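Local coordinates for protein putative Phosphoglycerate mutase (Plasmodium falciparum, PDB 3EOZ) that probably acts as a protein serine/threonine phosphatase of the phosphoglycerate mutase family, the chain being the histidine phosphatase part of a longer, probably membrane-bound protein, at residues Lys61-Asn66 with Ile184-Leu189; Val71-Asp76 with Glu136-Lys141. All blocks are in the same frame, centred on the assembly; numbering follows the deposited sequence.

Contact 1. Residues Lys61-Asn66 with Ile184-Leu189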
ATOM      1  N   LYS B  61     -26.320   6.444  -6.354  1.00 58.27           N
ATOM      2  CA  LYS B  61     -27.384   6.826  -7.303  1.00 59.33           C
ATOM      3  C   LYS B  61     -26.791   7.557  -8.506  1.00 60.14           C
ATOM      4  O   LYS B  61     -27.204   7.324  -9.649  1.00 60.27           O
ATOM      5  CB  LYS B  61     -28.474   7.681  -6.636  1.00 59.43           C
ATOM      6  N   ASP B  62     -25.802   8.411  -8.260  1.00 61.24           N
ATOM      7  CA  ASP B  62     -25.152   9.125  -9.358  1.00 62.43           C
ATOM      8  C   ASP B  62     -24.397   8.190 -10.292  1.00 62.66           C
ATOM      9  O   ASP B  62     -24.534   8.294 -11.507  1.00 62.99           O
ATOM     10  CB  ASP B  62     -24.235  10.234  -8.837  1.00 62.74           C
ATOM     11  CG  ASP B  62     -25.010  11.425  -8.299  1.00 64.65           C
ATOM     12  OD1 ASP B  62     -26.228  11.530  -8.587  1.00 66.95           O
ATOM     13  OD2 ASP B  62     -24.402  12.264  -7.590  1.00 67.42           O
ATOM     14  N   ILE B  63     -23.616   7.267  -9.736  1.00 63.18           N
ATOM     15  CA  ILE B  63     -22.768   6.396 -10.567  1.00 63.26           C
ATOM     16  C   ILE B  63     -23.518   5.200 -11.179  1.00 63.80           C
ATOM     17  O   ILE B  63     -23.040   4.591 -12.140  1.00 63.47           O
ATOM     18  CB  ILE B  63     -21.503   5.934  -9.800  1.00 63.18           C
ATOM     19  CG1 ILE B  63     -21.855   4.987  -8.654  1.00 62.61           C
ATOM     20  CG2 ILE B  63     -20.735   7.142  -9.261  1.00 62.84           C
ATOM     21  CD1 ILE B  63     -20.688   4.698  -7.755  1.00 62.16           C
ATOM     22  N   LEU B  64     -24.685   4.867 -10.625  1.00 64.71           N
ATOM     23  CA  LEU B  64     -25.533   3.781 -11.156  1.00 65.38           C
ATOM     24  C   LEU B  64     -26.764   4.296 -11.944  1.00 66.18           C
ATOM     25  O   LEU B  64     -27.573   3.501 -12.424  1.00 66.37           O
ATOM     26  CB  LEU B  64     -25.983   2.855 -10.017  1.00 65.09           C
ATOM     27  CG  LEU B  64     -24.904   1.991  -9.356  1.00 64.70           C
ATOM     28  CD1 LEU B  64     -25.337   1.510  -7.968  1.00 63.35           C
ATOM     29  CD2 LEU B  64     -24.565   0.819 -10.246  1.00 63.87           C
ATOM     30  N   ASN B  65     -26.906   5.616 -12.069  1.00 67.08           N
ATOM     31  CA  ASN B  65     -27.974   6.216 -12.878  1.00 67.68           C
ATOM     32  C   ASN B  65     -28.152   5.481 -14.216  1.00 67.87           C
ATOM     33  O   ASN B  65     -27.175   5.246 -14.936  1.00 68.27           O
ATOM     34  CB  ASN B  65     -27.654   7.698 -13.131  1.00 67.88           C
ATOM     35  CG  ASN B  65     -28.680   8.387 -14.030  1.00 68.83           C
ATOM     36  OD1 ASN B  65     -29.780   8.759 -13.587  1.00 70.20           O
ATOM     37  ND2 ASN B  65     -28.315   8.576 -15.297  1.00 68.44           N
ATOM     38  N   ASN B  66     -29.398   5.130 -14.535  1.00 67.77           N
ATOM     39  CA  ASN B  66     -29.729   4.317 -15.713  1.00 67.89           C
ATOM     40  C   ASN B  66     -29.119   2.925 -15.634  1.00 67.33           C
ATOM     41  O   ASN B  66     -28.479   2.453 -16.581  1.00 67.87           O
ATOM     42  CB  ASN B  66     -29.303   4.983 -17.032  1.00 68.38           C
ATOM     43  CG  ASN B  66     -29.691   6.450 -17.111  1.00 69.69           C
ATOM     44  OD1 ASN B  66     -30.692   6.886 -16.531  1.00 70.88           O
ATOM     45  ND2 ASN B  66     -28.886   7.224 -17.842  1.00 71.97           N
ATOM     46  N   ILE B 184     -16.891   3.147  -1.414  1.00 41.15           N
ATOM     47  CA  ILE B 184     -17.412   2.347  -2.525  1.00 40.64           C
ATOM     48  C   ILE B 184     -16.223   1.720  -3.256  1.00 40.61           C
ATOM     49  O   ILE B 184     -15.265   2.402  -3.619  1.00 39.67           O
ATOM     50  CB  ILE B 184     -18.273   3.189  -3.540  1.00 40.87           C
ATOM     51  CG1 ILE B 184     -19.396   3.965  -2.833  1.00 41.27           C
ATOM     52  CG2 ILE B 184     -18.851   2.312  -4.638  1.00 38.79           C
ATOM     53  CD1 ILE B 184     -20.031   5.077  -3.713  1.00 41.23           C
ATOM     54  N   THR B 185     -16.298   0.432  -3.486  1.00 40.97           N
ATOM     55  CA  THR B 185     -15.308  -0.277  -4.241  1.00 41.66           C
ATOM     56  C   THR B 185     -16.036  -1.096  -5.255  1.00 41.87           C
ATOM     57  O   THR B 185     -16.809  -1.919  -4.913  1.00 42.26           O
ATOM     58  CB  THR B 185     -14.525  -1.193  -3.365  1.00 41.78           C
ATOM     59  OG1 THR B 185     -13.967  -0.444  -2.313  1.00 43.47           O
ATOM     60  CG2 THR B 185     -13.425  -1.777  -4.099  1.00 41.37           C
ATOM     61  N   TRP B 186     -15.764  -0.867  -6.515  1.00 42.26           N
ATOM     62  CA  TRP B 186     -16.514  -1.471  -7.578  1.00 43.14           C
ATOM     63  C   TRP B 186     -15.594  -2.233  -8.506  1.00 43.13           C
ATOM     64  O   TRP B 186     -14.804  -1.657  -9.170  1.00 43.13           O
ATOM     65  CB  TRP B 186     -17.232  -0.347  -8.302  1.00 43.21           C
ATOM     66  CG  TRP B 186     -17.996  -0.695  -9.478  1.00 44.90           C
ATOM     67  CD1 TRP B 186     -17.989  -1.851 -10.127  1.00 46.16           C
ATOM     68  CD2 TRP B 186     -18.877   0.154 -10.193  1.00 47.81           C
ATOM     69  NE1 TRP B 186     -18.807  -1.802 -11.195  1.00 46.11           N
ATOM     70  CE2 TRP B 186     -19.374  -0.572 -11.255  1.00 47.30           C
ATOM     71  CE3 TRP B 186     -19.303   1.461 -10.023  1.00 50.94           C
ATOM     72  CZ2 TRP B 186     -20.274  -0.051 -12.146  1.00 49.60           C
ATOM     73  CZ3 TRP B 186     -20.192   1.972 -10.905  1.00 52.00           C
ATOM     74  CH2 TRP B 186     -20.669   1.223 -11.957  1.00 51.32           C
ATOM     75  N   LEU B 187     -15.707  -3.541  -8.555  1.00 43.59           N
ATOM     76  CA  LEU B 187     -14.844  -4.308  -9.414  1.00 44.38           C
ATOM     77  C   LEU B 187     -15.484  -4.775 -10.685  1.00 45.44           C
ATOM     78  O   LEU B 187     -16.638  -5.013 -10.712  1.00 45.65           O
ATOM     79  CB  LEU B 187     -14.350  -5.523  -8.688  1.00 20.00           C
ATOM     80  CG  LEU B 187     -13.586  -5.238  -7.434  1.00 20.00           C
ATOM     81  CD1 LEU B 187     -14.554  -4.795  -6.413  1.00 20.00           C
ATOM     82  CD2 LEU B 187     -12.866  -6.454  -6.997  1.00 20.00           C
ATOM     83  N   VAL B 188     -14.694  -4.933 -11.730  1.00 46.67           N
ATOM     84  CA  VAL B 188     -15.083  -5.652 -12.920  1.00 47.67           C
ATOM     85  C   VAL B 188     -13.999  -6.620 -13.334  1.00 49.47           C
ATOM     86  O   VAL B 188     -12.895  -6.208 -13.488  1.00 48.84           O
ATOM     87  CB  VAL B 188     -15.264  -4.722 -14.081  1.00 20.00           C
ATOM     88  CG1 VAL B 188     -15.850  -5.439 -15.181  1.00 20.00           C
ATOM     89  CG2 VAL B 188     -16.092  -3.566 -13.723  1.00 20.00           C
ATOM     90  N   LEU B 189     -14.332  -7.892 -13.534  1.00 52.06           N
ATOM     91  CA  LEU B 189     -13.424  -8.924 -14.062  1.00 54.26           C
ATOM     92  C   LEU B 189     -14.131  -9.512 -15.257  1.00 55.59           C
ATOM     93  O   LEU B 189     -15.190  -9.027 -15.559  1.00 56.97           O
ATOM     94  CB  LEU B 189     -13.169  -9.998 -13.021  1.00 20.00           C
ATOM     95  CG  LEU B 189     -13.671  -9.625 -11.638  1.00 20.00           C
ATOM     96  CD1 LEU B 189     -13.062 -10.406 -10.523  1.00 20.00           C
ATOM     97  CD2 LEU B 189     -13.453  -8.192 -11.431  1.00 20.00           C
TER

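Contact 2. Residues Val71-Asp76 with Glu136-Lys141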
ATOM      1  N   VAL B  71     -30.983  -5.640  -5.540  1.00 50.07           N
ATOM      2  CA  VAL B  71     -30.804  -6.054  -4.135  1.00 48.72           C
ATOM      3  C   VAL B  71     -29.721  -5.250  -3.424  1.00 47.66           C
ATOM      4  O   VAL B  71     -28.726  -4.878  -4.015  1.00 47.64           O
ATOM      5  CB  VAL B  71     -30.411  -7.536  -4.020  1.00 48.86           C
ATOM      6  CG1 VAL B  71     -30.481  -8.000  -2.549  1.00 48.19           C
ATOM      7  CG2 VAL B  71     -31.283  -8.408  -4.924  1.00 49.09           C
ATOM      8  N   ILE B  72     -29.934  -4.993  -2.143  1.00 46.34           N
ATOM      9  CA  ILE B  72     -28.939  -4.431  -1.275  1.00 45.33           C
ATOM     10  C   ILE B  72     -28.754  -5.453  -0.155  1.00 45.15           C
ATOM     11  O   ILE B  72     -29.688  -5.720   0.601  1.00 45.07           O
ATOM     12  CB  ILE B  72     -29.400  -3.080  -0.714  1.00 45.16           C
ATOM     13  CG1 ILE B  72     -29.579  -2.065  -1.854  1.00 45.43           C
ATOM     14  CG2 ILE B  72     -28.395  -2.540   0.281  1.00 44.20           C
ATOM     15  CD1 ILE B  72     -30.203  -0.744  -1.414  1.00 44.92           C
ATOM     16  N   TYR B  73     -27.563  -6.043  -0.055  1.00 44.49           N
ATOM     17  CA  TYR B  73     -27.298  -7.066   0.971  1.00 44.00           C
ATOM     18  C   TYR B  73     -26.674  -6.469   2.215  1.00 44.93           C
ATOM     19  O   TYR B  73     -25.985  -5.454   2.136  1.00 45.45           O
ATOM     20  CB  TYR B  73     -26.366  -8.132   0.429  1.00 43.05           C
ATOM     21  CG  TYR B  73     -26.932  -8.919  -0.707  1.00 39.85           C
ATOM     22  CD1 TYR B  73     -26.601  -8.620  -2.024  1.00 39.03           C
ATOM     23  CD2 TYR B  73     -27.794  -9.968  -0.475  1.00 38.12           C
ATOM     24  CE1 TYR B  73     -27.105  -9.356  -3.085  1.00 36.57           C
ATOM     25  CE2 TYR B  73     -28.304 -10.712  -1.522  1.00 38.97           C
ATOM     26  CZ  TYR B  73     -27.963 -10.395  -2.830  1.00 37.02           C
ATOM     27  OH  TYR B  73     -28.473 -11.140  -3.856  1.00 34.27           O
ATOM     28  N   HIS B  74     -26.899  -7.096   3.366  1.00 45.87           N
ATOM     29  CA  HIS B  74     -26.303  -6.607   4.600  1.00 46.81           C
ATOM     30  C   HIS B  74     -26.259  -7.673   5.666  1.00 47.47           C
ATOM     31  O   HIS B  74     -26.858  -8.726   5.533  1.00 47.74           O
ATOM     32  CB  HIS B  74     -27.067  -5.383   5.108  1.00 47.15           C
ATOM     33  CG  HIS B  74     -28.491  -5.673   5.460  1.00 47.80           C
ATOM     34  ND1 HIS B  74     -28.863  -6.191   6.684  1.00 47.17           N
ATOM     35  CD2 HIS B  74     -29.633  -5.531   4.744  1.00 46.63           C
ATOM     36  CE1 HIS B  74     -30.172  -6.369   6.699  1.00 46.33           C
ATOM     37  NE2 HIS B  74     -30.660  -5.971   5.536  1.00 46.08           N
ATOM     38  N   SER B  75     -25.526  -7.392   6.732  1.00 48.75           N
ATOM     39  CA  SER B  75     -25.396  -8.331   7.853  1.00 49.49           C
ATOM     40  C   SER B  75     -26.556  -8.161   8.857  1.00 50.17           C
ATOM     41  O   SER B  75     -27.430  -7.328   8.665  1.00 49.61           O
ATOM     42  CB  SER B  75     -24.069  -8.089   8.567  1.00 49.22           C
ATOM     43  OG  SER B  75     -24.160  -6.922   9.372  1.00 48.51           O
ATOM     44  N   ASP B  76     -26.525  -8.944   9.933  1.00 51.54           N
ATOM     45  CA  ASP B  76     -27.462  -8.789  11.045  1.00 52.75           C
ATOM     46  C   ASP B  76     -27.230  -7.529  11.859  1.00 54.03           C
ATOM     47  O   ASP B  76     -28.127  -7.119  12.586  1.00 54.76           O
ATOM     48  CB  ASP B  76     -27.343  -9.958  12.019  1.00 52.94           C
ATOM     49  CG  ASP B  76     -27.855 -11.256  11.449  1.00 53.02           C
ATOM     50  OD1 ASP B  76     -28.551 -11.209  10.418  1.00 55.02           O
ATOM     51  OD2 ASP B  76     -27.567 -12.318  12.043  1.00 50.90           O
ATOM     52  N   GLU B 136     -17.877 -16.519  -1.973  1.00 37.99           N
ATOM     53  CA  GLU B 136     -18.368 -17.220  -3.163  1.00 38.02           C
ATOM     54  C   GLU B 136     -19.722 -16.709  -3.644  1.00 37.53           C
ATOM     55  O   GLU B 136     -19.961 -16.648  -4.847  1.00 36.94           O
ATOM     56  CB  GLU B 136     -18.472 -18.705  -2.886  1.00 38.01           C
ATOM     57  CG  GLU B 136     -17.116 -19.325  -2.584  1.00 40.72           C
ATOM     58  CD  GLU B 136     -17.165 -20.822  -2.415  1.00 43.26           C
ATOM     59  OE1 GLU B 136     -18.278 -21.382  -2.303  1.00 45.63           O
ATOM     60  OE2 GLU B 136     -16.076 -21.440  -2.399  1.00 47.22           O
ATOM     61  N   THR B 137     -20.611 -16.380  -2.709  1.00 37.22           N
ATOM     62  CA  THR B 137     -21.896 -15.859  -3.079  1.00 37.28           C
ATOM     63  C   THR B 137     -21.697 -14.598  -3.911  1.00 38.03           C
ATOM     64  O   THR B 137     -22.210 -14.503  -5.016  1.00 38.26           O
ATOM     65  CB  THR B 137     -22.746 -15.514  -1.874  1.00 37.64           C
ATOM     66  OG1 THR B 137     -23.019 -16.701  -1.130  1.00 35.13           O
ATOM     67  CG2 THR B 137     -24.071 -14.805  -2.318  1.00 34.97           C
ATOM     68  N   TYR B 138     -20.911 -13.660  -3.398  1.00 38.14           N
ATOM     69  CA  TYR B 138     -20.852 -12.340  -3.986  1.00 38.43           C
ATOM     70  C   TYR B 138     -19.780 -12.228  -5.052  1.00 39.04           C
ATOM     71  O   TYR B 138     -19.885 -11.381  -5.938  1.00 38.09           O
ATOM     72  CB  TYR B 138     -20.715 -11.287  -2.884  1.00 38.71           C
ATOM     73  CG  TYR B 138     -21.865 -11.367  -1.894  1.00 39.03           C
ATOM     74  CD1 TYR B 138     -23.151 -10.959  -2.258  1.00 40.56           C
ATOM     75  CD2 TYR B 138     -21.680 -11.878  -0.621  1.00 39.39           C
ATOM     76  CE1 TYR B 138     -24.226 -11.044  -1.363  1.00 41.27           C
ATOM     77  CE2 TYR B 138     -22.733 -11.972   0.278  1.00 41.66           C
ATOM     78  CZ  TYR B 138     -24.017 -11.544  -0.098  1.00 42.60           C
ATOM     79  OH  TYR B 138     -25.070 -11.633   0.792  1.00 41.35           O
ATOM     80  N   PHE B 139     -18.776 -13.107  -5.018  1.00 40.27           N
ATOM     81  CA  PHE B 139     -17.724 -13.052  -6.049  1.00 41.37           C
ATOM     82  C   PHE B 139     -17.796 -14.130  -7.135  1.00 43.42           C
ATOM     83  O   PHE B 139     -17.376 -13.876  -8.247  1.00 43.47           O
ATOM     84  CB  PHE B 139     -16.331 -13.004  -5.426  1.00 40.65           C
ATOM     85  CG  PHE B 139     -16.003 -11.692  -4.807  1.00 38.27           C
ATOM     86  CD1 PHE B 139     -15.168 -10.788  -5.458  1.00 37.75           C
ATOM     87  CD2 PHE B 139     -16.545 -11.336  -3.590  1.00 36.34           C
ATOM     88  CE1 PHE B 139     -14.875  -9.540  -4.888  1.00 37.10           C
ATOM     89  CE2 PHE B 139     -16.252 -10.109  -3.013  1.00 36.76           C
ATOM     90  CZ  PHE B 139     -15.410  -9.208  -3.658  1.00 35.84           C
ATOM     91  N   TYR B 140     -18.323 -15.313  -6.840  1.00 46.03           N
ATOM     92  CA  TYR B 140     -18.427 -16.351  -7.866  1.00 48.48           C
ATOM     93  C   TYR B 140     -19.820 -16.489  -8.479  1.00 50.99           C
ATOM     94  O   TYR B 140     -19.951 -16.737  -9.659  1.00 51.05           O
ATOM     95  CB  TYR B 140     -18.027 -17.719  -7.309  1.00 48.52           C
ATOM     96  CG  TYR B 140     -16.585 -17.885  -6.866  1.00 47.78           C
ATOM     97  CD1 TYR B 140     -15.593 -16.950  -7.185  1.00 47.31           C
ATOM     98  CD2 TYR B 140     -16.216 -19.014  -6.149  1.00 47.81           C
ATOM     99  CE1 TYR B 140     -14.278 -17.131  -6.769  1.00 47.32           C
ATOM    100  CE2 TYR B 140     -14.912 -19.215  -5.737  1.00 48.06           C
ATOM    101  CZ  TYR B 140     -13.945 -18.273  -6.048  1.00 48.19           C
ATOM    102  OH  TYR B 140     -12.662 -18.494  -5.616  1.00 47.63           O
ATOM    103  N   LYS B 141     -20.857 -16.367  -7.668  1.00 54.62           N
ATOM    104  CA  LYS B 141     -22.216 -16.682  -8.109  1.00 57.28           C
ATOM    105  C   LYS B 141     -22.486 -15.960  -9.436  1.00 59.41           C
ATOM    106  O   LYS B 141     -22.359 -14.735  -9.498  1.00 59.99           O
ATOM    107  CB  LYS B 141     -23.235 -16.278  -7.036  1.00 57.66           C
ATOM    108  CG  LYS B 141     -24.576 -17.020  -7.095  1.00 58.87           C
ATOM    109  CD  LYS B 141     -25.114 -17.357  -5.678  1.00 60.42           C
ATOM    110  CE  LYS B 141     -26.327 -16.508  -5.282  1.00 60.97           C
ATOM    111  NZ  LYS B 141     -26.867 -16.870  -3.927  1.00 61.11           N
TER

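Contact 1. Residues Lys61-Asn66 with Ile184-Leu189
Ile63, on the last turn of helix 49-64, lies against Ile184 and Trp186 of strand 182-189, and no hydrogen bond joins the two segments. From its CB, which is directed at the strand, the side chain runs through CG1, held between the backbone N and the carbonyl carbon (chi1 68°), and on to CD1 in an extended chain. Ile63 CG1 passes the far rim of the indole at 4.1 Å from Trp186 CZ3. One bond further, Ile63 CD1 lies 4.2 Å from Trp186 CE3 and meets Ile184 CD1 tip to tip at 4.1 Å, while Ile63 also touches Phe200 of the neighbouring strand 196-203. In this histidine phosphatase fold the helix lies across one side of the central mixed sheet, and the contact joins its C-terminal turn to a strand running antiparallel to strand 22-28. Trp186 CG is anti to the backbone N (chi1 176°), which carries the six-membered ring out toward the helix; the Ile63 side chain and the indole run alongside each other, pointing opposite ways. The backbone also takes part: Ile63 O is 4.1 Å from Trp186 CZ3, at the ring edge and near its plane. Leu64 CD2 comes obliquely to within 4.3 Å of Trp186 CH2. His23 and Ile25 of strand 22-28 also pack against Trp186, and Ile25 meets Leu64.

Contact 2. Residues Val71-Asp76 with Glu136-Lys141
A T-shaped (edge-to-face) pair of tyrosines joins strand 68-74 of the central sheet to the C-terminal end of the long helix 114-139. Tyr138 turns its edge to the face of Tyr73; the ring centroids are 4.9 Å apart and the planes stand at 67°. The ring atom that leads is Tyr138 CE1, off toward the rim of the Tyr73 ring and 3.5 Å from both Tyr73 CG and Tyr73 CD1. Beside it Tyr138 OH comes within 3.4 Å of Tyr73 CD2 in a van der Waals approach; its hydrogen bond is with Asp99 OD2. That bond and the neighbouring ring together should limit how far Tyr138 can swing. Each ring has a neighbour from its own segment: Val71 CG1 lies over the centre of the opposite face of Tyr73, and Thr137 CG2 over the centre of one face of Tyr138. Leu102 packs on both tyrosines, Tyr73 is backbone-bonded to Leu151 and Ile153 of strand 148-154, Ile97 of strand 95-98 touches its side chain, and Val152 lies against Tyr138. The pair thus bridges the end of helix 114-139 and strand 68-74, which lies between the parallel strands 95-98 and 148-154.

From the N terminus the chain lays down strand 22-28 and then helix 49-64, whose last turn begins contact 1. A short turn leads to strand 68-74, where contact 2 opens; it closes when helix 114-139 ends, after helix 78-88 and strand 95-98. Strand 148-154 and helices 156-166 and 171-176 follow before strand 182-189 completes contact 1. Contact 2 is therefore nested inside the larger loop, with no crossing. Both reach the same mixed sheet, contact 1 at an antiparallel strand and contact 2 at a parallel one, their centres about 16 Å apart. Segments 184-189 and 136-141 also touch, through residues outside both pairings: Leu187 CD2 lies 4.2 Å from Phe139 CE1.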